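Local coordinates for protein alpha,alpha-trehalose-phosphate synthase (UDP-forming) (Burkholderia xenovorans, PDB 5HXA) that belongs to the glycosyltransferase family 20 enzymes, which share the two-domain GT-B fold, at residues A244-T249 against L357-Q362; E402-A407 against A442-N447. One frame throughout, in Å; residues are numbered along the deposited sequence. Where two conformers were deposited one is given.

Contact 1 of 2, residues A244-T249 against L357-Q362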
ATOM      1  N   ALA A 244     -29.616  -8.706 -24.040  1.00 25.43           N
ATOM      2  CA  ALA A 244     -28.527  -9.148 -24.909  1.00 31.69           C
ATOM      3  C   ALA A 244     -28.060 -10.557 -24.549  1.00 28.57           C
ATOM      4  O   ALA A 244     -27.814 -11.384 -25.435  1.00 25.62           O
ATOM      5  CB  ALA A 244     -27.359  -8.163 -24.830  1.00 30.37           C
ATOM      6  N   ALA A 245     -27.933 -10.850 -23.254  1.00 26.09           N
ATOM      7  CA  ALA A 245     -27.499 -12.183 -22.846  1.00 22.70           C
ATOM      8  C   ALA A 245     -28.474 -13.236 -23.332  1.00 26.97           C
ATOM      9  O   ALA A 245     -28.067 -14.313 -23.794  1.00 30.36           O
ATOM     10  CB  ALA A 245     -27.349 -12.252 -21.324  1.00 21.69           C
ATOM     11  N   GLU A 246     -29.771 -12.930 -23.273  1.00 23.98           N
ATOM     12  CA  GLU A 246     -30.744 -13.893 -23.765  1.00 27.21           C
ATOM     13  C   GLU A 246     -30.687 -14.013 -25.282  1.00 32.17           C
ATOM     14  O   GLU A 246     -30.768 -15.124 -25.821  1.00 29.35           O
ATOM     15  CB  GLU A 246     -32.154 -13.511 -23.315  1.00 27.89           C
ATOM     16  CG  GLU A 246     -33.180 -14.542 -23.749  1.00 33.71           C
ATOM     17  CD  GLU A 246     -34.591 -14.165 -23.367  1.00 53.46           C
ATOM     18  OE1 GLU A 246     -35.517 -14.927 -23.719  1.00 68.02           O
ATOM     19  OE2 GLU A 246     -34.775 -13.113 -22.719  1.00 54.63           O
ATOM     20  N   GLN A 247     -30.538 -12.892 -25.997  1.00 28.46           N
ATOM     21  CA  GLN A 247     -30.560 -12.926 -27.459  0.62 32.66           C
ATOM     22  C   GLN A 247     -29.342 -13.637 -28.039  1.00 32.55           C
ATOM     23  O   GLN A 247     -29.400 -14.153 -29.160  1.00 31.04           O
ATOM     24  CB  GLN A 247     -30.644 -11.504 -28.018  0.62 33.48           C
ATOM     25  CG  GLN A 247     -32.009 -10.845 -27.863  0.62 43.96           C
ATOM     26  CD  GLN A 247     -31.995  -9.371 -28.246  0.62 52.29           C
ATOM     27  OE1 GLN A 247     -30.941  -8.729 -28.266  0.62 49.85           O
ATOM     28  NE2 GLN A 247     -33.170  -8.829 -28.552  0.62 52.56           N
ATOM     29  N   PHE A 248     -28.227 -13.654 -27.310  1.00 33.27           N
ATOM     30  CA  PHE A 248     -27.005 -14.281 -27.798  1.00 32.41           C
ATOM     31  C   PHE A 248     -26.784 -15.675 -27.228  1.00 36.01           C
ATOM     32  O   PHE A 248     -25.716 -16.255 -27.442  1.00 33.38           O
ATOM     33  CB  PHE A 248     -25.800 -13.385 -27.511  1.00 29.13           C
ATOM     34  CG  PHE A 248     -25.657 -12.276 -28.497  1.00 37.23           C
ATOM     35  CD1 PHE A 248     -26.609 -11.270 -28.561  1.00 33.89           C
ATOM     36  CD2 PHE A 248     -24.608 -12.262 -29.399  1.00 42.46           C
ATOM     37  CE1 PHE A 248     -26.508 -10.254 -29.490  1.00 42.32           C
ATOM     38  CE2 PHE A 248     -24.496 -11.245 -30.332  1.00 46.84           C
ATOM     39  CZ  PHE A 248     -25.449 -10.239 -30.378  1.00 42.46           C
ATOM     40  N   THR A 249     -27.781 -16.232 -26.534  1.00 33.05           N
ATOM     41  CA  THR A 249     -27.654 -17.576 -25.985  1.00 31.34           C
ATOM     42  C   THR A 249     -27.547 -18.635 -27.081  1.00 36.33           C
ATOM     43  O   THR A 249     -26.860 -19.645 -26.899  1.00 34.42           O
ATOM     44  CB  THR A 249     -28.841 -17.860 -25.061  1.00 33.46           C
ATOM     45  OG1 THR A 249     -28.767 -16.993 -23.924  1.00 35.50           O
ATOM     46  CG2 THR A 249     -28.853 -19.313 -24.596  1.00 37.12           C
ATOM     47  N   LEU A 357     -22.410 -15.836 -22.221  1.00 20.23           N
ATOM     48  CA  LEU A 357     -21.586 -16.783 -21.475  1.00 22.54           C
ATOM     49  C   LEU A 357     -21.790 -16.628 -19.972  1.00 21.67           C
ATOM     50  O   LEU A 357     -21.863 -17.630 -19.254  1.00 22.41           O
ATOM     51  CB  LEU A 357     -20.102 -16.617 -21.841  1.00 20.90           C
ATOM     52  CG  LEU A 357     -19.724 -16.806 -23.320  1.00 22.35           C
ATOM     53  CD1 LEU A 357     -18.227 -16.559 -23.514  1.00 24.04           C
ATOM     54  CD2 LEU A 357     -20.100 -18.199 -23.825  1.00 21.36           C
ATOM     55  N   PHE A 358     -21.872 -15.380 -19.474  1.00 19.24           N
ATOM     56  CA  PHE A 358     -22.222 -15.160 -18.067  1.00 20.18           C
ATOM     57  C   PHE A 358     -23.538 -15.855 -17.714  1.00 17.55           C
ATOM     58  O   PHE A 358     -23.664 -16.485 -16.656  1.00 20.61           O
ATOM     59  CB  PHE A 358     -22.359 -13.657 -17.762  1.00 17.69           C
ATOM     60  CG  PHE A 358     -21.058 -12.884 -17.734  1.00 18.63           C
ATOM     61  CD1 PHE A 358     -19.861 -13.494 -17.390  1.00 21.21           C
ATOM     62  CD2 PHE A 358     -21.051 -11.515 -18.027  1.00 18.66           C
ATOM     63  CE1 PHE A 358     -18.675 -12.762 -17.352  1.00 19.78           C
ATOM     64  CE2 PHE A 358     -19.862 -10.775 -18.005  1.00 19.22           C
ATOM     65  CZ  PHE A 358     -18.673 -11.405 -17.660  1.00 21.41           C
ATOM     66  N   ARG A 359     -24.535 -15.730 -18.590  1.00 21.16           N
ATOM     67  CA  ARG A 359     -25.846 -16.321 -18.338  1.00 22.13           C
ATOM     68  C   ARG A 359     -25.776 -17.841 -18.201  1.00 24.41           C
ATOM     69  O   ARG A 359     -26.625 -18.442 -17.537  1.00 24.78           O
ATOM     70  CB  ARG A 359     -26.795 -15.928 -19.472  1.00 20.31           C
ATOM     71  CG  ARG A 359     -28.271 -16.280 -19.264  1.00 24.62           C
ATOM     72  CD  ARG A 359     -29.076 -15.563 -20.338  1.00 27.20           C
ATOM     73  NE  ARG A 359     -30.522 -15.753 -20.271  1.00 31.37           N
ATOM     74  CZ  ARG A 359     -31.369 -14.872 -19.745  1.00 38.03           C
ATOM     75  NH1 ARG A 359     -30.922 -13.738 -19.195  1.00 25.65           N
ATOM     76  NH2 ARG A 359     -32.668 -15.131 -19.755  1.00 30.30           N
ATOM     77  N   GLN A 360     -24.782 -18.480 -18.827  1.00 22.15           N
ATOM     78  CA  GLN A 360     -24.600 -19.925 -18.705  1.00 24.07           C
ATOM     79  C   GLN A 360     -23.873 -20.335 -17.429  1.00 25.54           C
ATOM     80  O   GLN A 360     -23.765 -21.535 -17.167  1.00 24.88           O
ATOM     81  CB  GLN A 360     -23.818 -20.472 -19.913  1.00 21.65           C
ATOM     82  CG  GLN A 360     -24.618 -20.475 -21.190  1.00 38.09           C
ATOM     83  CD  GLN A 360     -25.890 -21.279 -21.047  1.00 45.06           C
ATOM     84  OE1 GLN A 360     -25.859 -22.429 -20.597  1.00 38.39           O
ATOM     85  NE2 GLN A 360     -27.024 -20.667 -21.385  1.00 45.36           N
ATOM     86  N   SER A 361     -23.373 -19.384 -16.640  1.00 20.12           N
ATOM     87  CA  SER A 361     -22.455 -19.676 -15.545  1.00 22.09           C
ATOM     88  C   SER A 361     -23.168 -19.614 -14.200  1.00 25.95           C
ATOM     89  O   SER A 361     -23.765 -18.587 -13.857  1.00 25.95           O
ATOM     90  CB  SER A 361     -21.288 -18.687 -15.547  1.00 22.75           C
ATOM     91  OG  SER A 361     -20.647 -18.661 -16.821  1.00 29.33           O
ATOM     92  N   GLN A 362     -23.047 -20.689 -13.418  1.00 15.18           N
ATOM     93  CA  GLN A 362     -23.696 -20.749 -12.106  1.00 21.06           C
ATOM     94  C   GLN A 362     -23.021 -19.870 -11.060  1.00 21.26           C
ATOM     95  O   GLN A 362     -23.673 -19.500 -10.074  1.00 19.87           O
ATOM     96  CB  GLN A 362     -23.738 -22.190 -11.586  1.00 19.10           C
ATOM     97  CG  GLN A 362     -24.757 -23.088 -12.294  1.00 25.00           C
ATOM     98  CD  GLN A 362     -24.341 -23.481 -13.709  1.00 29.17           C
ATOM     99  OE1 GLN A 362     -23.158 -23.663 -14.009  1.00 21.33           O
ATOM    100  NE2 GLN A 362     -25.322 -23.599 -14.587  1.00 37.35           N
TER
HETATM  101  O   HOH W   1     -26.657 -18.164 -22.237  1.00 25.87           O
HETATM  102  O   HOH W   2     -31.178 -17.618 -22.055  1.00 44.04           O
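R359 lays its side chain along the end of helix 238-247, against A245, E246 and T249. The contact joins the C-terminal ends of two helices, 238-247 and 351-359, in a GT-B glycosyltransferase. It lies at the surface. The R359 chain leaves with CG anti to the backbone N (chi1 -171°) and stays extended to NE, which carries the guanidinium across to E246. R359 CD lies 3.8 Å from the backbone O of A245 and 3.9 Å from A245 CB. E246 CB sits over the centre of one guanidinium face, 3.9 Å above the plane. E246 and R359 run side by side and point the same way, with carboxylate and guanidinium planes nearly parallel (4° apart). E246 OE2 is still 4.2 Å from R359 NH2 and well out of the guanidinium plane, so any attraction is probably one of charge alone, with no salt bridge. R359 NH1 is held by the backbone O of S383.

T249 crosses R359 at about a right angle. T249 OG1 donates to the backbone O of A245 at 2.8 Å, one turn back, which fixes the hydroxyl's rotation. The same OG1 accepts from two waters. One water takes the N-H of Q360 NE2, which a bend at chi2 turns back toward T249. The other accepts from R359 NE at 2.7 Å.

Contact 2 of 2, residues E402-A407 against A442-N447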
ATOM      1  N   GLU A 402     -20.770  -2.219  -2.218  1.00 35.55           N
ATOM      2  CA  GLU A 402     -21.881  -1.483  -1.619  1.00 35.92           C
ATOM      3  C   GLU A 402     -23.075  -1.389  -2.569  1.00 38.85           C
ATOM      4  O   GLU A 402     -24.224  -1.287  -2.127  1.00 36.12           O
ATOM      5  CB  GLU A 402     -21.419  -0.083  -1.204  1.00 43.86           C
ATOM      6  N   GLN A 403     -22.832  -1.443  -3.869  1.00 28.26           N
ATOM      7  CA  GLN A 403     -23.902  -1.308  -4.842  1.00 35.32           C
ATOM      8  C   GLN A 403     -24.528  -2.630  -5.237  1.00 24.48           C
ATOM      9  O   GLN A 403     -25.416  -2.643  -6.096  1.00 24.89           O
ATOM     10  CB  GLN A 403     -23.374  -0.621  -6.083  1.00 39.72           C
ATOM     11  CG  GLN A 403     -23.106   0.831  -5.884  1.00 44.89           C
ATOM     12  CD  GLN A 403     -22.715   1.437  -7.175  1.00 41.66           C
ATOM     13  OE1 GLN A 403     -21.677   1.078  -7.737  1.00 35.52           O
ATOM     14  NE2 GLN A 403     -23.570   2.308  -7.709  1.00 48.48           N
ATOM     15  N   LEU A 404     -24.080  -3.737  -4.654  1.00 19.61           N
ATOM     16  CA  LEU A 404     -24.571  -5.067  -5.014  1.00 18.23           C
ATOM     17  C   LEU A 404     -24.933  -5.844  -3.754  1.00 18.99           C
ATOM     18  O   LEU A 404     -24.331  -6.881  -3.447  1.00 17.22           O
ATOM     19  CB  LEU A 404     -23.524  -5.811  -5.843  1.00 18.24           C
ATOM     20  CG  LEU A 404     -23.250  -5.212  -7.231  1.00 22.48           C
ATOM     21  CD1 LEU A 404     -22.034  -5.888  -7.880  1.00 18.18           C
ATOM     22  CD2 LEU A 404     -24.478  -5.355  -8.131  1.00 23.92           C
ATOM     23  N   PRO A 405     -25.942  -5.379  -3.007  1.00 19.38           N
ATOM     24  CA  PRO A 405     -26.398  -6.124  -1.821  1.00 24.17           C
ATOM     25  C   PRO A 405     -27.010  -7.445  -2.263  1.00 25.38           C
ATOM     26  O   PRO A 405     -27.920  -7.475  -3.093  1.00 21.68           O
ATOM     27  CB  PRO A 405     -27.445  -5.190  -1.194  1.00 22.27           C
ATOM     28  CG  PRO A 405     -28.001  -4.442  -2.367  1.00 30.26           C
ATOM     29  CD  PRO A 405     -26.869  -4.290  -3.364  1.00 18.34           C
ATOM     30  N   GLY A 406     -26.502  -8.538  -1.713  1.00 20.42           N
ATOM     31  CA  GLY A 406     -26.830  -9.872  -2.182  1.00 22.76           C
ATOM     32  C   GLY A 406     -25.646 -10.619  -2.754  1.00 21.65           C
ATOM     33  O   GLY A 406     -25.703 -11.855  -2.879  1.00 20.72           O
ATOM     34  N   ALA A 407     -24.573  -9.916  -3.109  1.00 16.76           N
ATOM     35  CA  ALA A 407     -23.341 -10.603  -3.479  1.00 17.50           C
ATOM     36  C   ALA A 407     -22.746 -11.275  -2.248  1.00 15.07           C
ATOM     37  O   ALA A 407     -22.874 -10.774  -1.130  1.00 17.57           O
ATOM     38  CB  ALA A 407     -22.322  -9.617  -4.060  1.00 19.13           C
ATOM     39  N   ALA A 442     -32.253  -4.411  -8.357  1.00 23.39           N
ATOM     40  CA  ALA A 442     -33.014  -3.199  -8.045  1.00 24.00           C
ATOM     41  C   ALA A 442     -32.135  -1.959  -7.937  1.00 21.59           C
ATOM     42  O   ALA A 442     -32.459  -0.948  -8.585  1.00 23.49           O
ATOM     43  CB  ALA A 442     -33.845  -3.416  -6.773  1.00 28.84           C
ATOM     44  N   PRO A 443     -31.039  -1.942  -7.165  1.00 21.50           N
ATOM     45  CA  PRO A 443     -30.200  -0.734  -7.153  1.00 25.24           C
ATOM     46  C   PRO A 443     -29.452  -0.515  -8.457  1.00 21.65           C
ATOM     47  O   PRO A 443     -29.169   0.641  -8.799  1.00 20.51           O
ATOM     48  CB  PRO A 443     -29.239  -0.980  -5.977  1.00 25.81           C
ATOM     49  CG  PRO A 443     -29.168  -2.450  -5.871  1.00 24.54           C
ATOM     50  CD  PRO A 443     -30.555  -2.930  -6.184  1.00 23.35           C
ATOM     51  N   MET A 444     -29.138  -1.576  -9.210  1.00 19.22           N
ATOM     52  CA  MET A 444     -28.510  -1.364 -10.514  1.00 19.03           C
ATOM     53  C   MET A 444     -29.460  -0.673 -11.485  1.00 20.97           C
ATOM     54  O   MET A 444     -29.013   0.113 -12.331  1.00 19.81           O
ATOM     55  CB  MET A 444     -28.026  -2.687 -11.112  1.00 18.30           C
ATOM     56  CG  MET A 444     -26.804  -3.275 -10.409  1.00 20.58           C
ATOM     57  SD  MET A 444     -25.919  -4.449 -11.455  1.00 22.35           S
ATOM     58  CE  MET A 444     -27.048  -5.835 -11.504  1.00 15.99           C
ATOM     59  N   ARG A 445     -30.760  -0.962 -11.390  1.00 21.56           N
ATOM     60  CA  ARG A 445     -31.737  -0.245 -12.201  1.00 26.48           C
ATOM     61  C   ARG A 445     -31.878   1.195 -11.731  1.00 27.97           C
ATOM     62  O   ARG A 445     -32.036   2.114 -12.544  1.00 28.25           O
ATOM     63  CB  ARG A 445     -33.098  -0.944 -12.144  1.00 25.63           C
ATOM     64  CG  ARG A 445     -33.158  -2.272 -12.863  1.00 25.09           C
ATOM     65  CD  ARG A 445     -34.585  -2.806 -12.909  1.00 29.83           C
ATOM     66  NE  ARG A 445     -34.643  -4.083 -13.611  1.00 31.14           N
ATOM     67  CZ  ARG A 445     -34.879  -5.246 -13.017  1.00 34.37           C
ATOM     68  NH1 ARG A 445     -35.102  -5.291 -11.707  1.00 39.93           N
ATOM     69  NH2 ARG A 445     -34.905  -6.359 -13.736  1.00 34.46           N
ATOM     70  N   GLU A 446     -31.833   1.406 -10.418  1.00 29.23           N
ATOM     71  CA  GLU A 446     -32.044   2.745  -9.882  1.00 31.24           C
ATOM     72  C   GLU A 446     -30.823   3.626 -10.115  1.00 29.58           C
ATOM     73  O   GLU A 446     -30.952   4.813 -10.432  1.00 28.01           O
ATOM     74  CB  GLU A 446     -32.388   2.644  -8.396  1.00 33.89           C
ATOM     75  CG  GLU A 446     -32.517   3.962  -7.676  1.00 59.46           C
ATOM     76  CD  GLU A 446     -33.113   3.790  -6.295  1.00 78.40           C
ATOM     77  OE1 GLU A 446     -34.205   4.340  -6.046  1.00 86.84           O
ATOM     78  OE2 GLU A 446     -32.497   3.082  -5.468  1.00 85.19           O
ATOM     79  N   ASN A 447     -29.629   3.062  -9.999  1.00 23.53           N
ATOM     80  CA  ASN A 447     -28.427   3.841 -10.264  1.00 24.87           C
ATOM     81  C   ASN A 447     -27.770   3.369 -11.553  1.00 23.84           C
ATOM     82  O   ASN A 447     -26.598   2.986 -11.563  1.00 28.97           O
ATOM     83  CB  ASN A 447     -27.480   3.759  -9.065  1.00 28.30           C
ATOM     84  CG  ASN A 447     -28.178   4.175  -7.778  1.00 41.82           C
ATOM     85  OD1 ASN A 447     -28.445   3.350  -6.899  1.00 48.65           O
ATOM     86  ND2 ASN A 447     -28.535   5.453  -7.691  1.00 42.07           N
TER
HETATM   87  O   HOH W   3     -24.144   3.243 -10.140  1.00 21.30           O
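L404 and M444 make the buried apolar part of this contact. L404 CD2 lies 3.7 Å from M444 SD and 3.9 Å from M444 CG, and the two side chains cross at a slant. M444 runs out from the helix and bends at chi3 (-71°), so that SD and CG lie closer to the leucine methyl than CE does. L404 also packs on L392 and L394 of strand 391-395, and both residues touch helix 375-382.

A second apolar pair is made by the prolines. P405 CD is 3.9 Å from P443 CG, and the rings slide past each other in opposite directions. P443 CG also lies 3.8 Å from the backbone O of Q403.

The contact joins the loop between strands 391-395 and 408-410 to the last turn of helix 430-446, in a GT-B fold. L404 to A407 form a type II beta turn, closed by A407 N to L404 O.

Polar contact runs through water, with no direct hydrogen bond between the segments. Q403 NE2 donates to a water at 2.7 Å, and that water donates to the backbone O of N447 at 2.8 Å. The other end of the Q403 amide, OE1, accepts from K378 NZ.

Contact 1 and contact 2 have centres 20 Å apart. Their nearest atoms are about 10 Å apart, and they do not touch. They come in series along the chain: 244-249 with 357-362 closes before 402-407 with 442-447 opens. Both belong to the half of the GT-B fold built on the six-stranded parallel sheet. Strand 363-366 follows contact 1, and strands 391-395 and 408-410 flank the loop of contact 2. Helix 238-247 gives contact 1 its first segment, and P238 at its start packs on M444 of contact 2. Contact 1 joins two helix ends to each other; contact 2 joins a helix end to a loop between strands. Both lie within that half.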